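Polycyclic ketone monooxygenase (Myceliophthora thermophila, PDB 5MQ6) catalyses the Baeyer-Villiger oxidation of bulky, often polycyclic ketones with FAD and NADPH, inserting one oxygen atom beside the carbonyl to give esters or lactones. Local coordinates at residues A[137-142]-A[158-163]; A[144-149]-A[165-170]; A[523-528]-A[566-571]; A[553-558]-A[644-649]. All coordinates share one frame; numbering follows the deposited sequence.

Interaction 1: residues A[137-142]-A[158-163]; sequences YSYMPL and PELLEH. With FAD (flavin-adenine dinucleotide), chain B.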
# COMPACT_ATOMS: atom_id res chain seq x y z
N TYR A 137 -17.07 -5.41 -1.08
CA TYR A 137 -17.38 -6.80 -0.70
C TYR A 137 -16.12 -7.70 -0.77
O TYR A 137 -16.04 -8.72 -0.11
CB TYR A 137 -18.58 -7.45 -1.51
CG TYR A 137 -19.71 -6.43 -1.89
CD1 TYR A 137 -20.37 -5.69 -0.90
CD2 TYR A 137 -20.02 -6.16 -3.20
CE1 TYR A 137 -21.30 -4.71 -1.22
CE2 TYR A 137 -20.93 -5.21 -3.55
CZ TYR A 137 -21.61 -4.50 -2.57
OH TYR A 137 -22.53 -3.55 -2.91
N SER A 138 -15.16 -7.30 -1.58
CA SER A 138 -13.90 -8.01 -1.75
C SER A 138 -12.81 -7.50 -0.84
O SER A 138 -11.93 -8.27 -0.45
CB SER A 138 -13.51 -7.93 -3.24
OG SER A 138 -14.45 -8.80 -3.98
N TYR A 139 -12.89 -6.22 -0.47
CA TYR A 139 -11.83 -5.52 0.24
C TYR A 139 -12.01 -5.50 1.75
O TYR A 139 -11.07 -5.80 2.48
CB TYR A 139 -11.69 -4.10 -0.28
CG TYR A 139 -10.61 -3.36 0.47
CD1 TYR A 139 -9.28 -3.65 0.25
CD2 TYR A 139 -10.94 -2.36 1.34
CE1 TYR A 139 -8.28 -2.97 0.95
CE2 TYR A 139 -9.99 -1.68 2.07
CZ TYR A 139 -8.65 -2.00 1.90
OH TYR A 139 -7.71 -1.30 2.62
N MET A 140 -13.20 -5.13 2.24
CA MET A 140 -13.40 -5.01 3.69
C MET A 140 -13.20 -6.39 4.35
O MET A 140 -13.77 -7.37 3.95
CB MET A 140 -14.73 -4.40 4.00
CG MET A 140 -14.92 -3.06 3.26
SD MET A 140 -16.50 -2.25 3.61
CE MET A 140 -16.32 -1.77 5.34
N PRO A 141 -12.32 -6.49 5.30
CA PRO A 141 -12.11 -7.77 5.96
C PRO A 141 -13.23 -8.26 6.83
O PRO A 141 -13.95 -7.47 7.43
CB PRO A 141 -10.95 -7.54 6.90
CG PRO A 141 -10.55 -6.13 6.78
CD PRO A 141 -11.35 -5.46 5.69
N LEU A 142 -13.32 -9.57 6.94
CA LEU A 142 -14.15 -10.21 7.96
C LEU A 142 -15.61 -9.84 7.84
O LEU A 142 -16.33 -9.73 8.84
CB LEU A 142 -13.62 -9.91 9.37
CG LEU A 142 -12.17 -10.39 9.67
CD1 LEU A 142 -11.61 -9.62 10.89
CD2 LEU A 142 -12.14 -11.89 9.86
N PRO A 158 -15.13 6.97 5.76
CA PRO A 158 -15.84 6.81 7.02
C PRO A 158 -16.39 5.46 7.26
O PRO A 158 -16.31 4.96 8.37
CB PRO A 158 -16.98 7.83 6.90
CG PRO A 158 -16.30 8.96 6.15
CD PRO A 158 -15.50 8.24 5.10
N GLU A 159 -16.96 4.83 6.23
CA GLU A 159 -17.43 3.48 6.38
C GLU A 159 -16.24 2.50 6.65
O GLU A 159 -16.39 1.51 7.40
CB GLU A 159 -18.16 3.10 5.13
CG GLU A 159 -18.67 1.72 5.17
CD GLU A 159 -19.59 1.37 4.03
OE1 GLU A 159 -19.38 2.00 2.97
OE2 GLU A 159 -20.45 0.44 4.23
N LEU A 160 -15.10 2.81 6.06
CA LEU A 160 -13.91 2.00 6.21
C LEU A 160 -13.31 2.08 7.58
O LEU A 160 -12.90 1.06 8.17
CB LEU A 160 -12.84 2.29 5.14
CG LEU A 160 -13.34 1.79 3.79
CD1 LEU A 160 -12.60 2.42 2.65
CD2 LEU A 160 -13.33 0.34 3.67
N LEU A 161 -13.25 3.29 8.07
CA LEU A 161 -12.78 3.53 9.42
C LEU A 161 -13.74 2.92 10.49
O LEU A 161 -13.30 2.22 11.46
CB LEU A 161 -12.56 5.01 9.59
CG LEU A 161 -12.18 5.51 10.97
CD1 LEU A 161 -10.84 4.91 11.34
CD2 LEU A 161 -11.97 7.04 10.96
N GLU A 162 -15.04 3.11 10.28
CA GLU A 162 -16.00 2.56 11.19
C GLU A 162 -15.87 1.00 11.24
O GLU A 162 -16.03 0.39 12.29
CB GLU A 162 -17.41 3.06 10.84
CG GLU A 162 -18.56 2.26 11.45
CD GLU A 162 -19.92 2.69 10.86
OE1 GLU A 162 -20.59 1.93 10.10
OE2 GLU A 162 -20.32 3.83 11.11
N HIS A 163 -15.57 0.37 10.11
CA HIS A 163 -15.44 -1.06 10.09
C HIS A 163 -14.23 -1.56 10.91
O HIS A 163 -14.34 -2.60 11.59
CB HIS A 163 -15.38 -1.58 8.70
CG HIS A 163 -15.39 -3.06 8.62
ND1 HIS A 163 -16.46 -3.84 9.04
CD2 HIS A 163 -14.50 -3.93 8.08
CE1 HIS A 163 -16.23 -5.11 8.77
NE2 HIS A 163 -15.06 -5.19 8.17
PA FAD B . -1.69 0.30 7.16
O1A FAD B . -0.72 1.20 6.47
O2A FAD B . -3.18 0.43 6.92
O5B FAD B . -1.45 0.43 8.74
C5B FAD B . -0.17 0.36 9.26
C4B FAD B . -0.07 1.32 10.43
O4B FAD B . 1.19 1.06 11.07
C3B FAD B . -0.09 2.81 10.08
O3B FAD B . -0.93 3.50 10.97
C2B FAD B . 1.34 3.24 10.27
O2B FAD B . 1.45 4.59 10.64
C1B FAD B . 1.78 2.30 11.37
N9A FAD B . 3.22 2.17 11.46
C8A FAD B . 4.07 1.86 10.45
N7A FAD B . 5.31 1.89 10.93
C5A FAD B . 5.30 2.23 12.23
C6A FAD B . 6.32 2.38 13.28
N6A FAD B . 7.62 2.25 13.11
N1A FAD B . 5.83 2.65 14.46
C2A FAD B . 4.51 2.83 14.71
N3A FAD B . 3.52 2.73 13.85
C4A FAD B . 3.90 2.44 12.57
N1 FAD B . -5.39 -1.11 -1.07
C2 FAD B . -6.35 -1.93 -1.63
O2 FAD B . -6.15 -3.13 -1.75
N3 FAD B . -7.51 -1.41 -2.07
C4 FAD B . -7.74 -0.10 -1.96
O4 FAD B . -8.83 0.31 -2.36
C4X FAD B . -6.79 0.86 -1.37
N5 FAD B . -6.98 2.22 -1.26
C5X FAD B . -6.00 2.97 -0.70
C6 FAD B . -6.17 4.43 -0.58
C7 FAD B . -5.05 5.16 0.04
C7M FAD B . -5.11 6.66 0.22
C8 FAD B . -3.80 4.48 0.50
C8M FAD B . -2.63 5.22 1.15
C9 FAD B . -3.67 3.11 0.36
C9A FAD B . -4.72 2.34 -0.22
N10 FAD B . -4.53 0.96 -0.36
C10 FAD B . -5.56 0.20 -0.91
C1' FAD B . -3.32 0.26 0.16
C2' FAD B . -3.56 0.10 1.72
O2' FAD B . -2.41 0.61 2.41
C3' FAD B . -3.90 -1.35 2.19
O3' FAD B . -5.09 -1.79 1.53
C4' FAD B . -4.23 -1.56 3.68
O4' FAD B . -5.09 -0.50 4.30
C5' FAD B . -2.92 -1.74 4.49
O5' FAD B . -3.30 -2.33 5.77
P FAD B . -2.03 -2.51 6.77
O1P FAD B . -2.67 -2.67 8.19
O2P FAD B . -1.13 -3.58 6.12
O3P FAD B . -1.16 -1.12 6.63

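Interaction 2: residues A[144-149]-A[165-170]; sequences EETGYI and YRIATQ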
# COMPACT_ATOMS: atom_id res chain seq x y z
N GLU A 144 -18.08 -11.71 6.54
CA GLU A 144 -18.94 -12.78 6.97
C GLU A 144 -18.94 -12.88 8.50
O GLU A 144 -19.97 -13.15 9.07
CB GLU A 144 -18.53 -14.08 6.39
CG GLU A 144 -19.50 -15.21 6.80
CD GLU A 144 -19.20 -16.53 6.10
OE1 GLU A 144 -18.24 -16.63 5.28
OE2 GLU A 144 -19.92 -17.48 6.40
N GLU A 145 -17.79 -12.63 9.15
CA GLU A 145 -17.65 -12.82 10.59
C GLU A 145 -18.22 -11.69 11.41
O GLU A 145 -18.63 -11.88 12.56
CB GLU A 145 -16.20 -13.02 10.98
CG GLU A 145 -15.59 -14.25 10.37
CD GLU A 145 -15.02 -14.09 8.94
OE1 GLU A 145 -15.32 -13.20 8.06
OE2 GLU A 145 -14.28 -15.00 8.65
N THR A 146 -18.30 -10.51 10.84
CA THR A 146 -18.90 -9.42 11.52
C THR A 146 -20.41 -9.30 11.20
O THR A 146 -21.13 -8.57 11.88
CB THR A 146 -18.25 -8.13 11.12
OG1 THR A 146 -18.22 -8.06 9.69
CG2 THR A 146 -16.81 -8.04 11.66
N GLY A 147 -20.87 -9.98 10.15
CA GLY A 147 -22.21 -9.70 9.62
C GLY A 147 -22.48 -8.34 8.95
O GLY A 147 -23.57 -8.03 8.62
N TYR A 148 -21.47 -7.53 8.69
CA TYR A 148 -21.66 -6.21 8.16
C TYR A 148 -21.91 -6.25 6.65
O TYR A 148 -21.33 -7.08 5.93
CB TYR A 148 -20.43 -5.36 8.42
CG TYR A 148 -20.62 -3.95 7.94
CD1 TYR A 148 -21.60 -3.12 8.51
CD2 TYR A 148 -19.86 -3.45 6.89
CE1 TYR A 148 -21.80 -1.83 8.07
CE2 TYR A 148 -20.07 -2.13 6.43
CZ TYR A 148 -21.05 -1.35 7.00
OH TYR A 148 -21.26 -0.09 6.55
N ILE A 149 -22.82 -5.39 6.20
CA ILE A 149 -23.21 -5.31 4.78
C ILE A 149 -22.78 -3.93 4.37
O ILE A 149 -23.38 -2.97 4.81
CB ILE A 149 -24.75 -5.48 4.54
CG1 ILE A 149 -25.18 -6.83 4.99
CG2 ILE A 149 -25.14 -5.35 3.07
CD1 ILE A 149 -26.67 -7.07 5.05
N TYR A 165 -13.16 -0.02 13.53
CA TYR A 165 -13.76 0.06 14.88
C TYR A 165 -14.70 -1.05 15.17
O TYR A 165 -14.68 -1.59 16.28
CB TYR A 165 -14.38 1.45 15.18
CG TYR A 165 -13.27 2.30 15.63
CD1 TYR A 165 -12.29 2.76 14.74
CD2 TYR A 165 -13.10 2.59 17.01
CE1 TYR A 165 -11.20 3.56 15.18
CE2 TYR A 165 -12.03 3.39 17.45
CZ TYR A 165 -11.07 3.83 16.54
OH TYR A 165 -9.97 4.47 17.01
N ARG A 166 -15.47 -1.47 14.17
CA ARG A 166 -16.36 -2.60 14.35
C ARG A 166 -15.56 -3.86 14.70
O ARG A 166 -15.96 -4.71 15.55
CB ARG A 166 -17.21 -2.82 13.10
CG ARG A 166 -18.02 -4.11 13.10
CD ARG A 166 -18.99 -4.21 11.91
NE ARG A 166 -19.83 -3.03 11.83
CZ ARG A 166 -19.68 -1.97 11.04
NH1 ARG A 166 -18.73 -1.88 10.10
NH2 ARG A 166 -20.52 -0.94 11.23
N ILE A 167 -14.44 -4.04 14.00
CA ILE A 167 -13.62 -5.25 14.24
C ILE A 167 -13.03 -5.15 15.64
O ILE A 167 -13.10 -6.10 16.41
CB ILE A 167 -12.53 -5.44 13.18
CG1 ILE A 167 -13.20 -5.79 11.85
CG2 ILE A 167 -11.56 -6.59 13.56
CD1 ILE A 167 -12.37 -5.52 10.64
N ALA A 168 -12.43 -4.01 15.97
CA ALA A 168 -11.80 -3.89 17.28
C ALA A 168 -12.78 -4.11 18.42
O ALA A 168 -12.42 -4.71 19.47
CB ALA A 168 -11.14 -2.55 17.40
N THR A 169 -14.02 -3.65 18.21
CA THR A 169 -15.11 -3.84 19.17
C THR A 169 -15.49 -5.29 19.28
O THR A 169 -15.58 -5.83 20.38
CB THR A 169 -16.33 -3.03 18.73
OG1 THR A 169 -16.02 -1.63 18.89
CG2 THR A 169 -17.60 -3.39 19.55
N GLN A 170 -15.69 -5.92 18.14
CA GLN A 170 -16.13 -7.29 18.13
C GLN A 170 -15.11 -8.19 18.84
O GLN A 170 -15.49 -9.10 19.58
CB GLN A 170 -16.48 -7.77 16.73
CG GLN A 170 -17.00 -9.18 16.73
CD GLN A 170 -17.72 -9.55 15.49
OE1 GLN A 170 -18.25 -8.71 14.76
NE2 GLN A 170 -17.73 -10.84 15.21
O HOH W 1 -19.86 -6.90 14.26

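Interaction 3: residues A[523-528]-A[566-571]; sequences GFPNLF and DALVEV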
# COMPACT_ATOMS: atom_id res chain seq x y z
N GLY A 523 18.01 -15.76 11.92
CA GLY A 523 18.63 -14.81 12.92
C GLY A 523 17.66 -13.97 13.71
O GLY A 523 18.08 -13.24 14.57
N PHE A 524 16.36 -14.12 13.43
CA PHE A 524 15.26 -13.24 13.88
C PHE A 524 14.12 -14.08 14.31
O PHE A 524 13.05 -13.99 13.74
CB PHE A 524 14.88 -12.18 12.81
CG PHE A 524 16.08 -11.36 12.35
CD1 PHE A 524 16.91 -11.85 11.36
CD2 PHE A 524 16.42 -10.20 12.98
CE1 PHE A 524 18.04 -11.19 10.95
CE2 PHE A 524 17.55 -9.49 12.60
CZ PHE A 524 18.38 -10.00 11.58
N PRO A 525 14.38 -14.94 15.35
CA PRO A 525 13.38 -15.87 15.88
C PRO A 525 12.18 -15.14 16.41
O PRO A 525 12.32 -14.04 16.92
CB PRO A 525 14.13 -16.62 17.02
CG PRO A 525 15.15 -15.64 17.47
CD PRO A 525 15.51 -14.80 16.30
N ASN A 526 10.99 -15.76 16.27
CA ASN A 526 9.78 -15.18 16.76
C ASN A 526 9.42 -13.85 16.19
O ASN A 526 8.62 -13.15 16.76
CB ASN A 526 9.71 -15.21 18.30
CG ASN A 526 9.49 -16.61 18.83
OD1 ASN A 526 9.59 -17.59 18.08
ND2 ASN A 526 9.19 -16.72 20.15
N LEU A 527 9.91 -13.53 15.01
CA LEU A 527 9.52 -12.28 14.30
C LEU A 527 8.91 -12.72 13.03
O LEU A 527 9.48 -13.56 12.32
CB LEU A 527 10.76 -11.47 13.94
CG LEU A 527 10.55 -10.23 13.06
CD1 LEU A 527 9.69 -9.15 13.75
CD2 LEU A 527 11.88 -9.66 12.58
N PHE A 528 7.77 -12.13 12.71
CA PHE A 528 7.10 -12.33 11.45
C PHE A 528 6.61 -11.04 10.86
O PHE A 528 6.36 -10.12 11.59
CB PHE A 528 5.91 -13.33 11.64
CG PHE A 528 6.34 -14.71 12.05
CD1 PHE A 528 6.68 -15.70 11.07
CD2 PHE A 528 6.38 -15.06 13.36
CE1 PHE A 528 7.04 -16.96 11.49
CE2 PHE A 528 6.80 -16.35 13.78
CZ PHE A 528 7.06 -17.29 12.85
N ASP A 566 4.62 -21.87 24.26
CA ASP A 566 5.84 -21.12 24.44
C ASP A 566 6.97 -21.59 23.59
O ASP A 566 8.03 -22.02 24.06
CB ASP A 566 6.22 -20.95 25.93
CG ASP A 566 7.11 -19.73 26.19
OD1 ASP A 566 7.43 -18.90 25.29
OD2 ASP A 566 7.51 -19.63 27.37
N ALA A 567 6.77 -21.36 22.29
CA ALA A 567 7.76 -21.71 21.26
C ALA A 567 8.73 -20.66 20.90
O ALA A 567 8.43 -19.41 20.90
CB ALA A 567 7.05 -22.25 20.02
N LEU A 568 9.88 -21.17 20.49
CA LEU A 568 10.85 -20.39 19.81
C LEU A 568 10.92 -20.94 18.40
O LEU A 568 11.34 -22.08 18.23
CB LEU A 568 12.19 -20.51 20.55
CG LEU A 568 13.31 -19.67 19.98
CD1 LEU A 568 13.00 -18.18 20.14
CD2 LEU A 568 14.63 -20.02 20.62
N VAL A 569 10.63 -20.10 17.40
CA VAL A 569 10.45 -20.50 16.05
C VAL A 569 11.33 -19.68 15.18
O VAL A 569 11.16 -18.45 15.13
CB VAL A 569 9.00 -20.16 15.59
CG1 VAL A 569 8.80 -20.66 14.18
CG2 VAL A 569 8.01 -20.80 16.49
N GLU A 570 12.20 -20.33 14.41
CA GLU A 570 13.24 -19.61 13.64
C GLU A 570 13.51 -20.33 12.37
O GLU A 570 13.86 -21.51 12.40
CB GLU A 570 14.57 -19.52 14.41
CG GLU A 570 15.49 -18.51 13.76
CD GLU A 570 16.79 -18.25 14.48
OE1 GLU A 570 16.98 -18.76 15.58
OE2 GLU A 570 17.62 -17.53 13.93
N VAL A 571 13.30 -19.67 11.24
CA VAL A 571 13.64 -20.31 9.95
C VAL A 571 15.19 -20.57 9.87
O VAL A 571 16.02 -19.74 10.35
CB VAL A 571 13.19 -19.51 8.73
CG1 VAL A 571 13.89 -18.17 8.59
CG2 VAL A 571 13.38 -20.33 7.43
O HOH W 2 12.82 -16.81 11.77
O HOH W 3 10.32 -16.10 12.84

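Interaction 4: residues A[553-558]-A[644-649]; sequences VQVIKT and GSLKGF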
# COMPACT_ATOMS: atom_id res chain seq x y z
N VAL A 553 -0.14 -16.95 11.50
CA VAL A 553 -0.84 -17.37 12.75
C VAL A 553 -0.92 -18.89 12.81
O VAL A 553 -0.75 -19.54 13.90
CB VAL A 553 -2.23 -16.67 12.92
CG1 VAL A 553 -2.99 -17.31 14.06
CG2 VAL A 553 -2.01 -15.17 13.21
N GLN A 554 -1.12 -19.52 11.63
CA GLN A 554 -1.16 -20.96 11.61
C GLN A 554 0.22 -21.64 11.88
O GLN A 554 0.28 -22.67 12.55
CB GLN A 554 -1.80 -21.48 10.32
CG GLN A 554 -3.27 -21.14 10.26
CD GLN A 554 -4.08 -21.82 11.37
OE1 GLN A 554 -3.90 -23.00 11.62
NE2 GLN A 554 -4.91 -21.10 12.04
N VAL A 555 1.32 -21.05 11.38
CA VAL A 555 2.65 -21.55 11.67
C VAL A 555 2.94 -21.44 13.17
O VAL A 555 3.51 -22.37 13.82
CB VAL A 555 3.67 -20.75 10.87
CG1 VAL A 555 5.09 -20.90 11.43
CG2 VAL A 555 3.62 -21.20 9.41
N ILE A 556 2.58 -20.27 13.72
CA ILE A 556 2.76 -20.07 15.15
C ILE A 556 1.89 -21.08 15.98
O ILE A 556 2.34 -21.64 17.01
CB ILE A 556 2.40 -18.60 15.54
CG1 ILE A 556 3.52 -17.66 15.00
CG2 ILE A 556 2.23 -18.47 17.08
CD1 ILE A 556 3.09 -16.18 15.06
N LYS A 557 0.63 -21.23 15.57
CA LYS A 557 -0.26 -22.23 16.19
C LYS A 557 0.34 -23.64 16.22
O LYS A 557 0.37 -24.33 17.29
CB LYS A 557 -1.63 -22.20 15.55
CG LYS A 557 -2.64 -23.07 16.27
CD LYS A 557 -3.89 -23.09 15.40
CE LYS A 557 -5.06 -23.62 16.16
NZ LYS A 557 -4.70 -24.96 16.63
N THR A 558 0.88 -24.03 15.08
CA THR A 558 1.55 -25.30 14.95
C THR A 558 2.71 -25.43 15.90
O THR A 558 2.83 -26.41 16.59
CB THR A 558 2.03 -25.55 13.52
OG1 THR A 558 0.91 -25.47 12.66
CG2 THR A 558 2.64 -26.93 13.33
N GLY A 644 1.98 -30.24 9.69
CA GLY A 644 2.56 -29.74 10.92
C GLY A 644 4.06 -29.85 10.99
O GLY A 644 4.64 -29.49 12.06
N SER A 645 4.73 -30.30 9.89
CA SER A 645 6.20 -30.49 9.95
C SER A 645 6.98 -29.16 10.02
O SER A 645 8.10 -29.12 10.49
CB SER A 645 6.70 -31.35 8.79
OG SER A 645 6.39 -30.77 7.53
N LEU A 646 6.42 -28.08 9.47
CA LEU A 646 7.09 -26.81 9.45
C LEU A 646 8.49 -26.90 8.91
O LEU A 646 9.49 -26.49 9.51
CB LEU A 646 7.04 -26.18 10.82
CG LEU A 646 5.71 -25.72 11.38
CD1 LEU A 646 5.98 -25.04 12.75
CD2 LEU A 646 4.86 -24.78 10.53
N LYS A 647 8.57 -27.48 7.74
CA LYS A 647 9.85 -27.85 7.15
C LYS A 647 10.70 -26.62 7.00
O LYS A 647 10.18 -25.61 6.53
CB LYS A 647 9.62 -28.50 5.77
CG LYS A 647 10.97 -28.86 5.15
CD LYS A 647 10.86 -29.67 3.83
CE LYS A 647 12.23 -29.96 3.22
NZ LYS A 647 12.16 -30.08 1.72
N GLY A 648 11.98 -26.70 7.35
CA GLY A 648 12.79 -25.51 7.34
C GLY A 648 12.75 -24.59 8.59
O GLY A 648 13.54 -23.66 8.69
N PHE A 649 11.88 -24.86 9.57
CA PHE A 649 11.96 -24.12 10.85
C PHE A 649 12.67 -24.92 11.93
O PHE A 649 12.45 -26.11 12.10
CB PHE A 649 10.58 -23.75 11.37
CG PHE A 649 9.92 -22.62 10.67
CD1 PHE A 649 10.17 -21.30 11.05
CD2 PHE A 649 9.05 -22.85 9.66
CE1 PHE A 649 9.53 -20.23 10.38
CE2 PHE A 649 8.40 -21.79 8.96
CZ PHE A 649 8.66 -20.46 9.35

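Interaction 1: residues A[137-142]-A[158-163]
His-163 and Pro-141 make the closest approach here. His-163 NE2 donates to Pro-141 O at 2.6 Å. The bond is almost straight, 174° at the hydrogen, and the oxygen lies in the imidazole plane. The other ring nitrogen, ND1, is hydrogen-bonded to Arg-166, so the rotation of the ring is fixed from two sides. Met-140 packs on the same side chain, its CE 3.5 Å from His-163 CB. A bend at chi3 (69°) turns this methyl toward the histidine, while Met-140 CG rests 3.8 Å from Leu-160 CD2. With an alanine in place of His-163, the Pro-141 carbonyl would probably lose its donor and the Met-140 methyl much of its support. The contact joins helix 157-170 to the loop after helix 136-139, beside the FAD site. Tyr-139 lays one ring face near the flavin and hydrogen-bonds through OH to FAD O3' at 2.9 Å; Trp-122 also bonds this hydroxyl. Packing is looser at the ring edge, where Leu-160 CD2 stays 4.2 Å from Tyr-139 CE2. It is also loose at Glu-159, a partner of Tyr-148, whose CG is 4.2 Å from Met-140 CE. The outer side of helix 157-170 faces solvent, at Pro-158 and Glu-162.

Interaction 2: residues A[144-149]-A[165-170]
Arg-166 lays its guanidinium flat over one face of the Tyr-148 ring. The centres are 3.8 Å apart and the planes differ by only 4°, a stacked cation-pi pair. NH1 sits over the middle of the ring, and Arg-166 CZ comes to 3.4 Å from Tyr-148 CD1. The arginine chain runs straight out from the helix and then bends at chi3 (-53°), which brings the flat group over the ring. Glu-162 holds NH2 in a salt bridge. The tyrosine is held at its other end, where OH bonds Glu-159 OE2. A leucine in place of Arg-166 would probably leave the Tyr-148 face without its cation and Glu-162 without its charged mate. Next comes Ile-167, whose CG1 touches Thr-146 CG2 lightly at 4.3 Å. The pair joins helix 157-170 to the end of the short helix 143-146 and the loop after it, in the pyridine nucleotide-disulphide oxidoreductase family region. After Thr-146 the chain leaves the helix at Gly-147, which has positive phi. Thr-146 OG1 turns back to Leu-142 O and takes a weak bond from Tyr-148 N. Gln-170 closes the contact with an extended side chain. Its NE2 donates to Glu-145 O at 3.0 Å, with 166° at the hydrogen, approaching from well above the carbonyl plane. Its OE1 lies 3.4 Å from Thr-146 CA, and a water donates to both this OE1 and Thr-146 O.

Interaction 3: residues A[523-528]-A[566-571]
Asn-526 turns CG beside its own backbone N (chi1 -72°), and a small chi2 of 11° sets its amide to face the strand of Ala-567 and Val-569. OD1 accepts from Val-569 N at 2.8 Å. ND2 donates to Ala-567 O at 2.9 Å, in the carbonyl plane, and is also bonded to Arg-217 O. The side chain thus bonds the strand much as a neighbouring peptide would. Its backbone adds a third bond, Asn-526 N to Val-569 O, also 2.9 Å. Glu-570 is extended, with CG anti to N (chi1 -167°), and reaches the start of the other segment. Its OE2 accepts from Gly-523 N at 2.7 Å through the anti lone pair, while OE1 is in a salt bridge with Arg-499. Pro-525 lies alongside Glu-570, and its CB meets Leu-568 CD1 at 3.7 Å. Pro-525 and Asn-526 are the central residues of a type II beta turn from Phe-524 to Leu-527. Beyond the turn, Val-569 CG1 meets the edge of the Phe-528 ring, 4.0 Å from CZ. A water lies over one face of this ring, toward the rim, 2.7 Å from Leu-527 O. Strand 527-529 pairs in parallel with strand 218-221, and strand 567-571 runs antiparallel to strand 649-653. Helix 541-562 links the two segments and covers them, with Ile-552 and Ile-556 on Phe-528 and Ala-559 on Val-569.

Interaction 4: residues A[553-558]-A[644-649]
Phe-649 offers one ring face to Val-555. The methyl CG1 of Val-555 lies over that face, 4.2 Å from Phe-649 CZ, and the two side chains cross at about a right angle. At the ring edge, in its plane, sits the carbonyl oxygen of Leu-646, which also accepts a bond from Phe-649 N. Val-569 and Val-571 of strand 567-571, and Tyr-640 of helix 630-641, touch the ring as well. Leu-646 fills the centre of the contact. Its CD2 is 4.0 Å from both Val-555 CG1 and Val-555 CG2, so it rests against the fork of the valine. Its other methyl, CD1, lies 3.8 Å from Val-555 O. One helical turn on, Thr-558 has CG2 anti to its backbone N and directed at the loop. This methyl is 3.8 Å from Leu-646 CG and 3.5 Å from Gly-644 O. The hydroxyl goes the other way and donates to Gln-554 O at 2.9 Å. That oxygen also takes the helical bond from Thr-558 N, and the two donors come from opposite faces of its plane. No hydrogen bond joins the two segments directly, but Arg-562 of the same helix bonds Gly-644 O. Gly-644 has positive phi and sets its CA against the Thr-558 methyl. The arrangement is apolar packing of helix 541-562 on the loop after helix 630-641, where a type II beta turn from Leu-646 to Phe-649 leads into strand 649-653.

In the fold
Interactions 1 and 2 share helix 157-170, which packs on two short helices and the loops that follow them. Interaction 1 is buried beside FAD and mixes one short, nearly straight hydrogen bond with apolar packing. Interaction 2 is at the surface and relies on a cation-pi stack, a hydrogen bond from a glutamine side chain and a water. Glu-159 and Tyr-148 join the two. Interactions 3 and 4 form a second pair, its centres 28 to 32 Å from those of the first and farther from the cofactor. Helix 541-562 connects the segments of interaction 3 and supplies one side of interaction 4. Interaction 3 is buried and rich in hydrogen bonds; interaction 4 is partly buried and apolar. Val-569 packs on Phe-649 between them.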